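Serine/threonine protein phosphatase Stp1 (Streptococcus agalactiae, PDB 2PK0) removes phosphate groups from phosphoserine and phosphothreonine residues of proteins, as a magnesium-containing phosphatase of the PP2C family. Local coordinates at residues 137-149 with 158-170. Numbering follows the deposited sequence.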
loop_
_atom_site.group_PDB
_atom_site.type_symbol
_atom_site.label_atom_id
_atom_site.label_comp_id
_atom_site.label_asym_id
_atom_site.label_seq_id
_atom_site.Cartn_x
_atom_site.Cartn_y
_atom_site.Cartn_z
ATOM N N LEU A 137 8.230 -0.869 7.334
ATOM C CA LEU A 137 7.641 -2.144 7.781
ATOM C C LEU A 137 7.615 -3.261 6.729
ATOM O O LEU A 137 7.593 -4.425 7.087
ATOM C CB LEU A 137 6.214 -1.928 8.301
ATOM C CG LEU A 137 6.055 -1.042 9.536
ATOM C CD1 LEU A 137 4.631 -1.166 10.107
ATOM C CD2 LEU A 137 7.120 -1.379 10.589
ATOM N N THR A 138 7.588 -2.901 5.447
ATOM C CA THR A 138 7.472 -3.858 4.354
ATOM C C THR A 138 8.767 -3.931 3.574
ATOM O O THR A 138 9.620 -3.068 3.684
ATOM C CB THR A 138 6.383 -3.455 3.357
ATOM O OG1 THR A 138 6.628 -2.118 2.914
ATOM C CG2 THR A 138 5.012 -3.517 3.995
ATOM N N SER A 139 8.915 -4.973 2.779
ATOM C CA SER A 139 10.091 -5.091 1.949
ATOM C C SER A 139 9.598 -5.179 0.515
ATOM O O SER A 139 8.677 -5.937 0.235
ATOM C CB SER A 139 10.903 -6.324 2.354
ATOM O OG SER A 139 12.021 -6.499 1.498
ATOM N N ASP A 140 10.177 -4.369 -0.368
ATOM C CA ASP A 140 9.755 -4.307 -1.759
ATOM C C ASP A 140 9.921 -5.691 -2.397
ATOM O O ASP A 140 10.958 -6.319 -2.230
ATOM C CB ASP A 140 10.595 -3.276 -2.535
ATOM C CG ASP A 140 10.150 -1.821 -2.305
ATOM O OD1 ASP A 140 9.223 -1.590 -1.506
ATOM O OD2 ASP A 140 10.731 -0.894 -2.928
ATOM N N HIS A 141 8.902 -6.195 -3.090
ATOM C CA HIS A 141 9.101 -7.412 -3.859
ATOM C C HIS A 141 9.671 -7.044 -5.206
ATOM O O HIS A 141 8.949 -6.859 -6.172
ATOM C CB HIS A 141 7.816 -8.215 -3.987
ATOM C CG HIS A 141 7.277 -8.652 -2.669
ATOM N ND1 HIS A 141 5.936 -8.628 -2.367
ATOM C CD2 HIS A 141 7.908 -9.078 -1.552
ATOM C CE1 HIS A 141 5.760 -9.028 -1.119
ATOM N NE2 HIS A 141 6.942 -9.310 -0.602
ATOM N N SER A 142 10.987 -6.934 -5.253
ATOM C CA SER A 142 11.668 -6.365 -6.390
ATOM C C SER A 142 12.848 -7.235 -6.724
ATOM O O SER A 142 13.215 -8.118 -5.945
ATOM C CB SER A 142 12.188 -4.969 -6.033
ATOM O OG SER A 142 13.285 -5.040 -5.128
ATOM N N LEU A 143 13.452 -6.968 -7.875
ATOM C CA LEU A 143 14.619 -7.706 -8.325
ATOM C C LEU A 143 15.818 -7.497 -7.413
ATOM O O LEU A 143 16.447 -8.486 -7.011
ATOM C CB LEU A 143 14.965 -7.340 -9.774
ATOM C CG LEU A 143 15.818 -8.275 -10.638
ATOM C CD1 LEU A 143 15.288 -8.261 -12.050
ATOM C CD2 LEU A 143 17.261 -7.870 -10.649
ATOM N N VAL A 144 16.122 -6.237 -7.073
ATOM C CA VAL A 144 17.307 -5.940 -6.254
ATOM C C VAL A 144 17.234 -6.549 -4.856
ATOM O O VAL A 144 18.263 -6.944 -4.320
ATOM C CB VAL A 144 17.729 -4.404 -6.208
ATOM C CG1 VAL A 144 17.635 -3.797 -7.552
ATOM C CG2 VAL A 144 16.912 -3.574 -5.218
ATOM N N ASN A 145 16.029 -6.671 -4.289
ATOM C CA ASN A 145 15.878 -7.338 -2.982
ATOM C C ASN A 145 16.069 -8.851 -3.043
ATOM O O ASN A 145 16.477 -9.438 -2.060
ATOM C CB ASN A 145 14.551 -6.990 -2.292
ATOM C CG ASN A 145 14.533 -5.577 -1.736
ATOM O OD1 ASN A 145 15.565 -4.928 -1.604
ATOM N ND2 ASN A 145 13.359 -5.093 -1.420
ATOM N N GLU A 146 15.779 -9.466 -4.190
ATOM C CA GLU A 146 16.053 -10.896 -4.384
ATOM C C GLU A 146 17.557 -11.168 -4.435
ATOM O O GLU A 146 18.038 -12.151 -3.842
ATOM C CB GLU A 146 15.388 -11.443 -5.653
ATOM C CG GLU A 146 13.891 -11.553 -5.532
ATOM C CD GLU A 146 13.292 -12.641 -6.402
ATOM O OE1 GLU A 146 13.638 -12.721 -7.614
ATOM O OE2 GLU A 146 12.460 -13.410 -5.857
ATOM N N LEU A 147 18.274 -10.282 -5.139
ATOM C CA LEU A 147 19.727 -10.345 -5.237
ATOM C C LEU A 147 20.404 -10.189 -3.861
ATOM O O LEU A 147 21.418 -10.841 -3.589
ATOM C CB LEU A 147 20.260 -9.305 -6.225
ATOM C CG LEU A 147 19.882 -9.391 -7.715
ATOM C CD1 LEU A 147 20.434 -8.194 -8.481
ATOM C CD2 LEU A 147 20.344 -10.688 -8.386
ATOM N N VAL A 148 19.832 -9.362 -2.987
ATOM C CA VAL A 148 20.393 -9.213 -1.660
ATOM C C VAL A 148 20.205 -10.511 -0.890
ATOM O O VAL A 148 21.174 -11.088 -0.396
ATOM C CB VAL A 148 19.789 -7.997 -0.900
ATOM C CG1 VAL A 148 20.202 -8.002 0.579
ATOM C CG2 VAL A 148 20.218 -6.688 -1.559
ATOM N N LYS A 149 18.969 -10.990 -0.860
ATOM C CA LYS A 149 18.589 -12.196 -0.122
ATOM C C LYS A 149 19.317 -13.486 -0.564
ATOM O O LYS A 149 19.587 -14.367 0.265
ATOM C CB LYS A 149 17.048 -12.351 -0.108
ATOM C CG LYS A 149 16.535 -13.754 0.198
ATOM C CD LYS A 149 15.095 -13.777 0.659
ATOM C CE LYS A 149 14.455 -15.161 0.433
ATOM N NZ LYS A 149 13.678 -15.228 -0.848
ATOM N N ALA A 158 22.426 -2.305 -3.306
ATOM C CA ALA A 158 21.065 -2.263 -3.855
ATOM C C ALA A 158 20.459 -0.884 -3.779
ATOM O O ALA A 158 19.618 -0.526 -4.600
ATOM C CB ALA A 158 20.166 -3.243 -3.139
ATOM N N ALA A 159 20.894 -0.111 -2.791
ATOM C CA ALA A 159 20.393 1.243 -2.606
ATOM C C ALA A 159 20.845 2.169 -3.733
ATOM O O ALA A 159 20.193 3.164 -4.017
ATOM C CB ALA A 159 20.828 1.791 -1.247
ATOM N N SER A 160 21.963 1.827 -4.370
ATOM C CA SER A 160 22.492 2.608 -5.484
ATOM C C SER A 160 22.487 1.840 -6.811
ATOM O O SER A 160 23.210 2.201 -7.739
ATOM C CB SER A 160 23.900 3.141 -5.175
ATOM O OG SER A 160 24.770 2.096 -4.781
ATOM N N HIS A 161 21.668 0.794 -6.902
ATOM C CA HIS A 161 21.487 0.092 -8.163
ATOM C C HIS A 161 20.845 1.034 -9.177
ATOM O O HIS A 161 19.848 1.683 -8.870
ATOM C CB HIS A 161 20.622 -1.149 -7.970
ATOM C CG HIS A 161 20.543 -2.022 -9.186
ATOM N ND1 HIS A 161 21.624 -2.738 -9.655
ATOM C CD2 HIS A 161 19.520 -2.282 -10.033
ATOM C CE1 HIS A 161 21.263 -3.412 -10.732
ATOM N NE2 HIS A 161 19.990 -3.156 -10.980
ATOM N N PRO A 162 21.460 1.159 -10.363
ATOM C CA PRO A 162 21.057 2.096 -11.423
ATOM C C PRO A 162 19.818 1.755 -12.267
ATOM O O PRO A 162 19.361 2.606 -13.037
ATOM C CB PRO A 162 22.307 2.177 -12.327
ATOM C CG PRO A 162 23.383 1.383 -11.639
ATOM C CD PRO A 162 22.691 0.431 -10.712
ATOM N N GLN A 163 19.298 0.532 -12.164
ATOM C CA GLN A 163 18.079 0.163 -12.906
ATOM C C GLN A 163 16.814 0.477 -12.103
ATOM O O GLN A 163 16.839 0.515 -10.869
ATOM C CB GLN A 163 18.079 -1.323 -13.253
ATOM C CG GLN A 163 18.715 -1.699 -14.573
ATOM C CD GLN A 163 18.709 -3.224 -14.815
ATOM O OE1 GLN A 163 19.321 -3.708 -15.780
ATOM N NE2 GLN A 163 18.023 -3.983 -13.936
ATOM N N LYS A 164 15.702 0.678 -12.807
ATOM C CA LYS A 164 14.413 0.903 -12.155
ATOM C C LYS A 164 13.921 -0.416 -11.564
ATOM O O LYS A 164 14.305 -1.492 -12.039
ATOM C CB LYS A 164 13.400 1.470 -13.153
ATOM N N ASN A 165 13.097 -0.331 -10.521
ATOM C CA ASN A 165 12.578 -1.522 -9.852
ATOM C C ASN A 165 11.706 -2.410 -10.754
ATOM O O ASN A 165 10.624 -2.009 -11.181
ATOM C CB ASN A 165 11.806 -1.147 -8.566
ATOM C CG ASN A 165 12.737 -0.783 -7.383
ATOM O OD1 ASN A 165 13.832 -1.347 -7.221
ATOM N ND2 ASN A 165 12.288 0.159 -6.552
ATOM N N ILE A 166 12.196 -3.608 -11.056
ATOM C CA ILE A 166 11.383 -4.624 -11.718
ATOM C C ILE A 166 10.683 -5.457 -10.638
ATOM O O ILE A 166 11.329 -6.086 -9.809
ATOM C CB ILE A 166 12.222 -5.556 -12.632
ATOM C CG1 ILE A 166 12.917 -4.764 -13.747
ATOM C CG2 ILE A 166 11.345 -6.668 -13.225
ATOM C CD1 ILE A 166 14.429 -4.569 -13.547
ATOM N N ILE A 167 9.358 -5.447 -10.643
ATOM C CA ILE A 167 8.574 -6.131 -9.620
ATOM C C ILE A 167 8.624 -7.664 -9.785
ATOM O O ILE A 167 8.661 -8.182 -10.911
ATOM C CB ILE A 167 7.143 -5.559 -9.620
ATOM C CG1 ILE A 167 6.542 -5.576 -8.226
ATOM C CG2 ILE A 167 6.240 -6.225 -10.666
ATOM C CD1 ILE A 167 5.299 -4.745 -8.156
ATOM N N THR A 168 8.692 -8.388 -8.671
ATOM C CA THR A 168 8.825 -9.847 -8.740
ATOM C C THR A 168 7.537 -10.612 -8.449
ATOM O O THR A 168 7.452 -11.807 -8.745
ATOM C CB THR A 168 9.987 -10.421 -7.868
ATOM O OG1 THR A 168 9.797 -10.112 -6.477
ATOM C CG2 THR A 168 11.321 -9.913 -8.353
ATOM N N GLN A 169 6.554 -9.935 -7.857
ATOM C CA GLN A 169 5.198 -10.483 -7.801
ATOM C C GLN A 169 4.112 -9.419 -7.774
ATOM O O GLN A 169 4.328 -8.310 -7.317
ATOM C CB GLN A 169 5.014 -11.470 -6.654
ATOM C CG GLN A 169 5.162 -10.899 -5.301
ATOM C CD GLN A 169 4.875 -11.928 -4.246
ATOM O OE1 GLN A 169 4.267 -12.965 -4.523
ATOM N NE2 GLN A 169 5.311 -11.659 -3.031
ATOM N N SER A 170 2.947 -9.763 -8.295
ATOM C CA SER A 170 1.844 -8.834 -8.298
ATOM C C SER A 170 0.604 -9.678 -8.287
ATOM O O SER A 170 0.661 -10.849 -8.619
ATOM C CB SER A 170 1.851 -7.992 -9.565
ATOM O OG SER A 170 1.625 -8.809 -10.705
HETATM O O HOH W 1 14.380 -4.197 -8.586
#
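The carbonyl of H141 receives the backbone N-H of T168, with H141 O to T168 N at 2.9 Å and a nearly straight 167° at the hydrogen, although the donor stands above the carbonyl plane. Two residues along on each segment, L143 N reaches I166 O at 3.0 Å in a weak, bent bond (133°); the two bonds flank S142 and I167, which form a single beta bridge. Q169 NE2 lies over one face of the H141 ring, offset toward its rim. V144 spreads its methyls: CG1 approaches H161 CD2 obliquely at 3.5 Å, while CG2 meets A158 CB at 3.9 Å, which V148 CG2 also touches.

Behind these contacts, S142 also N-caps helix 143-149: with chi1 71°, its OG accepts a weak bond from N145 N. H141 ND1 bonds G122 N, NE2 bonds D180 OD2, and the ring stacks on H120; Q169 NE2 bonds E178 O. Both segments lie between strands 133-136 and 180-185, consistent with the flap subdomain of bacterial PP2C phosphatases, and the I167 side chain is about 8 Å from a bound magnesium ion. Two backbone hydrogen bonds thus join 166-168 to the turn leading into the helix, while bonds at both ring nitrogens probably restrict the imidazole's rotation.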